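Long-range contact in putative adhesin (PDB 3PET), which is a putative lipoprotein adhesin, probably contributing to cell adhesion through a right-handed beta-helical domain: residues 25-37 / 97-109. Sequence-based numbering, arbitrary orientation.
With ACT (acetate ion), chain D.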
ATOM      1  N   ASP A  25       4.491  -2.350  20.573  1.00 18.28           N
ATOM      2  CA  ASP A  25       3.555  -3.078  19.721  1.00 17.55           C
ATOM      3  C   ASP A  25       2.220  -2.377  19.857  1.00 20.29           C
ATOM      4  O   ASP A  25       1.585  -2.460  20.912  1.00 19.56           O
ATOM      5  CB  ASP A  25       3.507  -4.563  20.108  1.00 19.37           C
ATOM      6  CG  ASP A  25       2.679  -5.430  19.178  1.00 27.23           C
ATOM      7  OD1 ASP A  25       1.482  -5.134  18.999  1.00 28.28           O
ATOM      8  OD2 ASP A  25       3.199  -6.445  18.707  1.00 34.01           O
ATOM      9  N   ALA A  26       1.803  -1.635  18.806  1.00 16.48           N
ATOM     10  CA  ALA A  26       0.602  -0.816  18.910  1.00 16.36           C
ATOM     11  C   ALA A  26      -0.440  -1.113  17.813  1.00 21.20           C
ATOM     12  O   ALA A  26      -0.105  -1.141  16.619  1.00 19.41           O
ATOM     13  CB  ALA A  26       0.994   0.658  18.880  1.00 16.33           C
ATOM     14  N   GLY A  27      -1.687  -1.304  18.259  1.00 17.53           N
ATOM     15  CA  GLY A  27      -2.848  -1.563  17.407  1.00 17.97           C
ATOM     16  C   GLY A  27      -3.928  -0.535  17.685  1.00 21.30           C
ATOM     17  O   GLY A  27      -5.117  -0.831  17.692  1.00 20.52           O
ATOM     18  N   THR A  28      -3.502   0.692  17.925  1.00 18.97           N
ATOM     19  CA  THR A  28      -4.384   1.789  18.282  1.00 18.28           C
ATOM     20  C   THR A  28      -4.648   2.716  17.119  1.00 22.31           C
ATOM     21  O   THR A  28      -4.053   2.579  16.039  1.00 22.70           O
ATOM     22  CB  THR A  28      -3.713   2.586  19.430  1.00 21.88           C
ATOM     23  OG1 THR A  28      -2.369   2.843  19.046  1.00 18.55           O
ATOM     24  CG2 THR A  28      -3.741   1.843  20.748  1.00 16.28           C
ATOM     25  N   VAL A  29      -5.520   3.698  17.368  1.00 18.16           N
ATOM     26  CA  VAL A  29      -5.811   4.781  16.445  1.00 17.50           C
ATOM     27  C   VAL A  29      -5.255   6.052  17.088  1.00 20.98           C
ATOM     28  O   VAL A  29      -5.644   6.399  18.197  1.00 20.74           O
ATOM     29  CB  VAL A  29      -7.297   4.925  16.050  1.00 21.58           C
ATOM     30  CG1 VAL A  29      -7.464   6.078  15.063  1.00 22.15           C
ATOM     31  CG2 VAL A  29      -7.839   3.633  15.452  1.00 21.12           C
ATOM     32  N   GLY A  30      -4.375   6.742  16.388  1.00 17.40           N
ATOM     33  CA  GLY A  30      -3.773   7.971  16.894  1.00 17.04           C
ATOM     34  C   GLY A  30      -2.296   8.025  16.615  1.00 20.63           C
ATOM     35  O   GLY A  30      -1.654   6.983  16.419  1.00 18.76           O
ATOM     36  N   ASN A  31      -1.744   9.245  16.627  1.00 17.58           N
ATOM     37  CA  ASN A  31      -0.333   9.451  16.325  1.00 16.97           C
ATOM     38  C   ASN A  31       0.505   9.154  17.524  1.00 20.47           C
ATOM     39  O   ASN A  31       0.113   9.461  18.662  1.00 20.12           O
ATOM     40  CB  ASN A  31      -0.082  10.870  15.811  1.00 15.58           C
ATOM     41  CG  ASN A  31      -0.763  11.125  14.488  1.00 23.37           C
ATOM     42  OD1 ASN A  31      -0.895  10.240  13.646  1.00 19.54           O
ATOM     43  ND2 ASN A  31      -1.267  12.323  14.302  1.00 16.14           N
ATOM     44  N   ILE A  32       1.664   8.544  17.272  1.00 16.43           N
ATOM     45  CA  ILE A  32       2.597   8.169  18.337  1.00 16.26           C
ATOM     46  C   ILE A  32       3.881   8.970  18.221  1.00 20.11           C
ATOM     47  O   ILE A  32       4.461   9.052  17.131  1.00 18.53           O
ATOM     48  CB  ILE A  32       2.884   6.649  18.323  1.00 18.49           C
ATOM     49  CG1 ILE A  32       1.582   5.848  18.595  1.00 17.72           C
ATOM     50  CG2 ILE A  32       4.031   6.285  19.309  1.00 17.42           C
ATOM     51  CD1 ILE A  32       1.670   4.339  18.304  1.00 23.32           C
ATOM     52  N   TYR A  33       4.352   9.509  19.364  1.00 15.58           N
ATOM     53  CA  TYR A  33       5.594  10.269  19.424  1.00 15.35           C
ATOM     54  C   TYR A  33       6.495   9.593  20.439  1.00 19.31           C
ATOM     55  O   TYR A  33       6.189   9.588  21.634  1.00 18.69           O
ATOM     56  CB  TYR A  33       5.326  11.758  19.787  1.00 17.40           C
ATOM     57  CG  TYR A  33       4.543  12.499  18.721  1.00 18.69           C
ATOM     58  CD1 TYR A  33       3.148  12.453  18.688  1.00 20.22           C
ATOM     59  CD2 TYR A  33       5.197  13.175  17.694  1.00 18.78           C
ATOM     60  CE1 TYR A  33       2.425  13.102  17.681  1.00 18.92           C
ATOM     61  CE2 TYR A  33       4.483  13.848  16.701  1.00 19.36           C
ATOM     62  CZ  TYR A  33       3.101  13.796  16.688  1.00 25.25           C
ATOM     63  OH  TYR A  33       2.427  14.465  15.697  1.00 25.88           O
ATOM     64  N   TYR A  34       7.583   8.992  19.966  1.00 15.87           N
ATOM     65  CA  TYR A  34       8.536   8.340  20.851  1.00 15.60           C
ATOM     66  C   TYR A  34       9.733   9.275  21.103  1.00 21.22           C
ATOM     67  O   TYR A  34      10.240   9.913  20.176  1.00 21.31           O
ATOM     68  CB  TYR A  34       8.998   6.969  20.303  1.00 16.38           C
ATOM     69  CG  TYR A  34      10.119   6.368  21.127  1.00 17.83           C
ATOM     70  CD1 TYR A  34       9.848   5.659  22.302  1.00 18.44           C
ATOM     71  CD2 TYR A  34      11.456   6.585  20.787  1.00 18.93           C
ATOM     72  CE1 TYR A  34      10.877   5.166  23.105  1.00 15.75           C
ATOM     73  CE2 TYR A  34      12.493   6.106  21.591  1.00 19.67           C
ATOM     74  CZ  TYR A  34      12.197   5.401  22.750  1.00 21.62           C
ATOM     75  OH  TYR A  34      13.217   4.951  23.548  1.00 17.01           O
ATOM     76  N   THR A  35      10.172   9.331  22.357  1.00 18.01           N
ATOM     77  CA  THR A  35      11.341  10.072  22.805  1.00 19.94           C
ATOM     78  C   THR A  35      12.257   9.111  23.558  1.00 23.18           C
ATOM     79  O   THR A  35      11.793   8.373  24.427  1.00 21.58           O
ATOM     80  CB  THR A  35      10.943  11.270  23.710  1.00 28.37           C
ATOM     81  OG1 THR A  35      10.054  12.128  22.994  1.00 28.63           O
ATOM     82  CG2 THR A  35      12.184  12.087  24.190  1.00 25.33           C
ATOM     83  N   GLN A  36      13.556   9.125  23.235  1.00 19.28           N
ATOM     84  CA  GLN A  36      14.517   8.345  23.995  1.00 18.63           C
ATOM     85  C   GLN A  36      14.865   9.187  25.221  1.00 20.68           C
ATOM     86  O   GLN A  36      15.365  10.301  25.060  1.00 21.65           O
ATOM     87  CB  GLN A  36      15.739   7.991  23.149  1.00 20.25           C
ATOM     88  CG  GLN A  36      16.815   7.240  23.948  1.00 22.51           C
ATOM     89  CD  GLN A  36      17.944   6.762  23.079  1.00 31.10           C
ATOM     90  OE1 GLN A  36      18.380   7.451  22.150  1.00 26.04           O
ATOM     91  NE2 GLN A  36      18.475   5.591  23.406  1.00 15.68           N
ATOM     92  N   SER A  37      14.567   8.682  26.427  1.00 15.58           N
ATOM     93  CA  SER A  37      14.834   9.448  27.655  0.50 15.98           C
ATOM     94  C   SER A  37      16.329   9.582  27.908  1.00 21.70           C
ATOM     95  O   SER A  37      17.121   8.710  27.522  1.00 22.70           O
ATOM     96  CB  SER A  37      14.144   8.841  28.873  0.50 17.28           C
ATOM     97  OG  SER A  37      14.642   7.556  29.198  0.50 24.25           O
ATOM     98  N   GLY A  97      -1.847  -0.201  13.586  1.00 14.73           N
ATOM     99  CA  GLY A  97      -3.032   0.632  13.740  1.00 13.48           C
ATOM    100  C   GLY A  97      -3.207   1.687  12.675  1.00 17.08           C
ATOM    101  O   GLY A  97      -2.784   1.511  11.529  1.00 15.20           O
ATOM    102  N   VAL A  98      -3.861   2.788  13.047  1.00 13.90           N
ATOM    103  CA  VAL A  98      -4.103   3.922  12.162  1.00 13.66           C
ATOM    104  C   VAL A  98      -3.480   5.138  12.811  1.00 18.03           C
ATOM    105  O   VAL A  98      -3.866   5.514  13.919  1.00 17.40           O
ATOM    106  CB  VAL A  98      -5.614   4.123  11.852  1.00 17.53           C
ATOM    107  CG1 VAL A  98      -5.854   5.442  11.105  1.00 17.53           C
ATOM    108  CG2 VAL A  98      -6.188   2.938  11.080  1.00 16.76           C
ATOM    109  N   GLY A  99      -2.488   5.714  12.139  1.00 16.07           N
ATOM    110  CA  GLY A  99      -1.757   6.879  12.639  1.00 15.34           C
ATOM    111  C   GLY A  99      -0.280   6.879  12.277  1.00 17.80           C
ATOM    112  O   GLY A  99       0.267   5.879  11.793  1.00 13.72           O
ATOM    113  N   ASP A 100       0.379   8.015  12.522  1.00 15.97           N
ATOM    114  CA  ASP A 100       1.807   8.158  12.212  1.00 15.41           C
ATOM    115  C   ASP A 100       2.667   7.861  13.413  1.00 18.73           C
ATOM    116  O   ASP A 100       2.234   8.095  14.547  1.00 17.13           O
ATOM    117  CB  ASP A 100       2.108   9.577  11.689  1.00 17.23           C
ATOM    118  CG  ASP A 100       1.344   9.940  10.419  1.00 22.11           C
ATOM    119  OD1 ASP A 100       1.085   9.040   9.606  1.00 21.20           O
ATOM    120  OD2 ASP A 100       0.977  11.108  10.270  1.00 23.98           O
ATOM    121  N   VAL A 101       3.877   7.305  13.175  1.00 15.24           N
ATOM    122  CA  VAL A 101       4.828   6.981  14.250  1.00 15.09           C
ATOM    123  C   VAL A 101       6.026   7.911  14.077  1.00 20.42           C
ATOM    124  O   VAL A 101       6.646   7.930  13.005  1.00 18.33           O
ATOM    125  CB  VAL A 101       5.239   5.474  14.316  1.00 17.96           C
ATOM    126  CG1 VAL A 101       6.180   5.205  15.495  1.00 17.60           C
ATOM    127  CG2 VAL A 101       4.003   4.563  14.410  1.00 17.39           C
ATOM    128  N   HIS A 102       6.356   8.681  15.133  1.00 16.54           N
ATOM    129  CA  HIS A 102       7.467   9.628  15.067  1.00 16.35           C
ATOM    130  C   HIS A 102       8.515   9.362  16.115  1.00 20.38           C
ATOM    131  O   HIS A 102       8.192   8.970  17.241  1.00 19.06           O
ATOM    132  CB  HIS A 102       6.981  11.082  15.281  1.00 17.52           C
ATOM    133  CG  HIS A 102       5.999  11.601  14.276  1.00 20.87           C
ATOM    134  ND1 HIS A 102       6.405  12.391  13.211  1.00 22.62           N
ATOM    135  CD2 HIS A 102       4.650  11.487  14.248  1.00 22.10           C
ATOM    136  CE1 HIS A 102       5.300  12.679  12.538  1.00 22.20           C
ATOM    137  NE2 HIS A 102       4.218  12.178  13.140  1.00 22.32           N
ATOM    138  N   ILE A 103       9.778   9.631  15.741  1.00 17.01           N
ATOM    139  CA  ILE A 103      10.974   9.730  16.588  1.00 16.07           C
ATOM    140  C   ILE A 103      11.587  11.039  16.105  1.00 21.75           C
ATOM    141  O   ILE A 103      12.397  11.046  15.168  1.00 21.31           O
ATOM    142  CB  ILE A 103      11.947   8.522  16.560  1.00 18.40           C
ATOM    143  CG1 ILE A 103      11.234   7.164  16.836  1.00 17.36           C
ATOM    144  CG2 ILE A 103      13.130   8.789  17.526  1.00 17.00           C
ATOM    145  CD1 ILE A 103      12.221   5.851  16.925  1.00 22.91           C
ATOM    146  N   GLU A 104      11.069  12.154  16.618  1.00 18.62           N
ATOM    147  CA  GLU A 104      11.476  13.475  16.132  1.00 20.24           C
ATOM    148  C   GLU A 104      12.880  13.893  16.548  1.00 25.50           C
ATOM    149  O   GLU A 104      13.526  14.623  15.805  1.00 27.14           O
ATOM    150  CB  GLU A 104      10.507  14.563  16.632  1.00 21.87           C
ATOM    151  CG  GLU A 104       9.057  14.395  16.220  1.00 29.56           C
ATOM    152  CD  GLU A 104       8.154  15.551  16.620  1.00 44.90           C
ATOM    153  OE1 GLU A 104       8.069  15.868  17.830  1.00 31.61           O
ATOM    154  OE2 GLU A 104       7.500  16.119  15.717  1.00 40.39           O
ATOM    155  N   ASN A 105      13.317  13.511  17.752  1.00 20.74           N
ATOM    156  CA  ASN A 105      14.564  14.025  18.286  1.00 20.45           C
ATOM    157  C   ASN A 105      15.645  12.979  18.548  1.00 23.41           C
ATOM    158  O   ASN A 105      16.500  13.188  19.389  1.00 22.94           O
ATOM    159  CB  ASN A 105      14.263  14.838  19.559  1.00 20.89           C
ATOM    160  CG  ASN A 105      13.490  16.081  19.213  1.00 38.12           C
ATOM    161  OD1 ASN A 105      13.957  16.946  18.458  1.00 32.07           O
ATOM    162  ND2 ASN A 105      12.259  16.146  19.672  1.00 30.17           N
ATOM    163  N   GLY A 106      15.672  11.918  17.771  1.00 19.81           N
ATOM    164  CA  GLY A 106      16.766  10.965  17.880  1.00 19.33           C
ATOM    165  C   GLY A 106      16.572   9.680  18.639  1.00 22.71           C
ATOM    166  O   GLY A 106      15.742   9.575  19.545  1.00 23.42           O
ATOM    167  N   LEU A 107      17.364   8.693  18.242  1.00 18.77           N
ATOM    168  CA  LEU A 107      17.435   7.385  18.869  1.00 19.27           C
ATOM    169  C   LEU A 107      18.811   6.805  18.629  1.00 24.47           C
ATOM    170  O   LEU A 107      19.245   6.713  17.481  1.00 23.60           O
ATOM    171  CB  LEU A 107      16.338   6.413  18.377  1.00 18.35           C
ATOM    172  CG  LEU A 107      16.456   4.939  18.872  1.00 22.38           C
ATOM    173  CD1 LEU A 107      16.286   4.825  20.410  1.00 21.71           C
ATOM    174  CD2 LEU A 107      15.468   4.034  18.139  1.00 22.47           C
ATOM    175  N   THR A 108      19.493   6.430  19.720  1.00 21.12           N
ATOM    176  CA  THR A 108      20.783   5.735  19.676  1.00 22.00           C
ATOM    177  C   THR A 108      20.521   4.332  20.199  1.00 25.16           C
ATOM    178  O   THR A 108      20.090   4.159  21.342  1.00 23.13           O
ATOM    179  CB  THR A 108      21.877   6.477  20.456  1.00 25.16           C
ATOM    180  OG1 THR A 108      22.010   7.785  19.917  1.00 28.16           O
ATOM    181  CG2 THR A 108      23.214   5.753  20.402  1.00 19.85           C
ATOM    182  N   THR A 109      20.741   3.336  19.350  1.00 21.31           N
ATOM    183  CA  THR A 109      20.480   1.941  19.701  1.00 20.68           C
ATOM    184  C   THR A 109      21.462   1.039  18.961  1.00 26.62           C
ATOM    185  O   THR A 109      22.112   1.491  18.026  1.00 26.62           O
ATOM    186  CB  THR A 109      18.995   1.598  19.348  1.00 23.76           C
ATOM    187  OG1 THR A 109      18.660   0.316  19.889  1.00 23.55           O
ATOM    188  CG2 THR A 109      18.692   1.637  17.822  1.00 19.15           C
TER
HETATM  189  C   ACT D 247      -7.920   4.977  20.040  1.00 29.23           C
HETATM  190  O   ACT D 247      -7.624   6.121  19.666  1.00 28.92           O
HETATM  191  OXT ACT D 247      -7.307   4.028  19.606  1.00 28.15           O
HETATM  192  CH3 ACT D 247      -9.067   4.755  21.013  1.00 28.46           C
HETATM  193  O   HOH W   1       8.968  11.758  18.651  1.00 19.99           O
HETATM  194  O   HOH W   2      12.092  11.951  19.977  1.00 21.05           O
HETATM  195  O   HOH W   3      10.829  14.137  21.064  1.00 28.17           O
HETATM  196  O   HOH W   4      14.353  11.007  21.216  1.00 20.22           O
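Y33 and H102, I32 and V101 pair in parallel register across neighbouring turns of a right-handed beta-helix, a worked example of how such a solenoid sets aromatic beside aromatic and aliphatic beside aliphatic on successive turns. The axes of strands 31-36 and 101-103 come within 4.8 Å of each other at an angle of 22°, and the strands share an alternating backbone ladder, from I32 N to D100 O through Y34 N to H102 O. The tight side faces the interior: I32 and V101 both touch F95, while Y34 lies alongside I103, its CD2 4.0 Å from I103 CG1, and the L107 side chain crosses it at about a right angle, CD1 meeting Y34 CE2 at 4.2 Å. Y34 places its ring there with CG anti to the backbone N (chi1 173°), and its hydroxyl bonds S87.

The outer side is looser. The Y33 and H102 rings are nearly parallel (4°) but slid apart, so that Y33 CE2 sits over the rim of the imidazole face, 3.4 Å from H102 CD2. Beyond I103 the turns separate, and water takes over, one molecule joining Y34 O to E104 N and another Q36 N to G106 O.

At the corner V98-G99-D100, the side-chain oxygen of N31 replaces a backbone acceptor, receiving D100 N at 2.8 Å in an almost straight bond. At the far end the carboxamide of the extended Q36 side chain plays the part of a backbone peptide group: its OE1 accepts T108 N at 2.9 Å, while its NE2 donates to T108 O at 3.0 Å and also to P88 O.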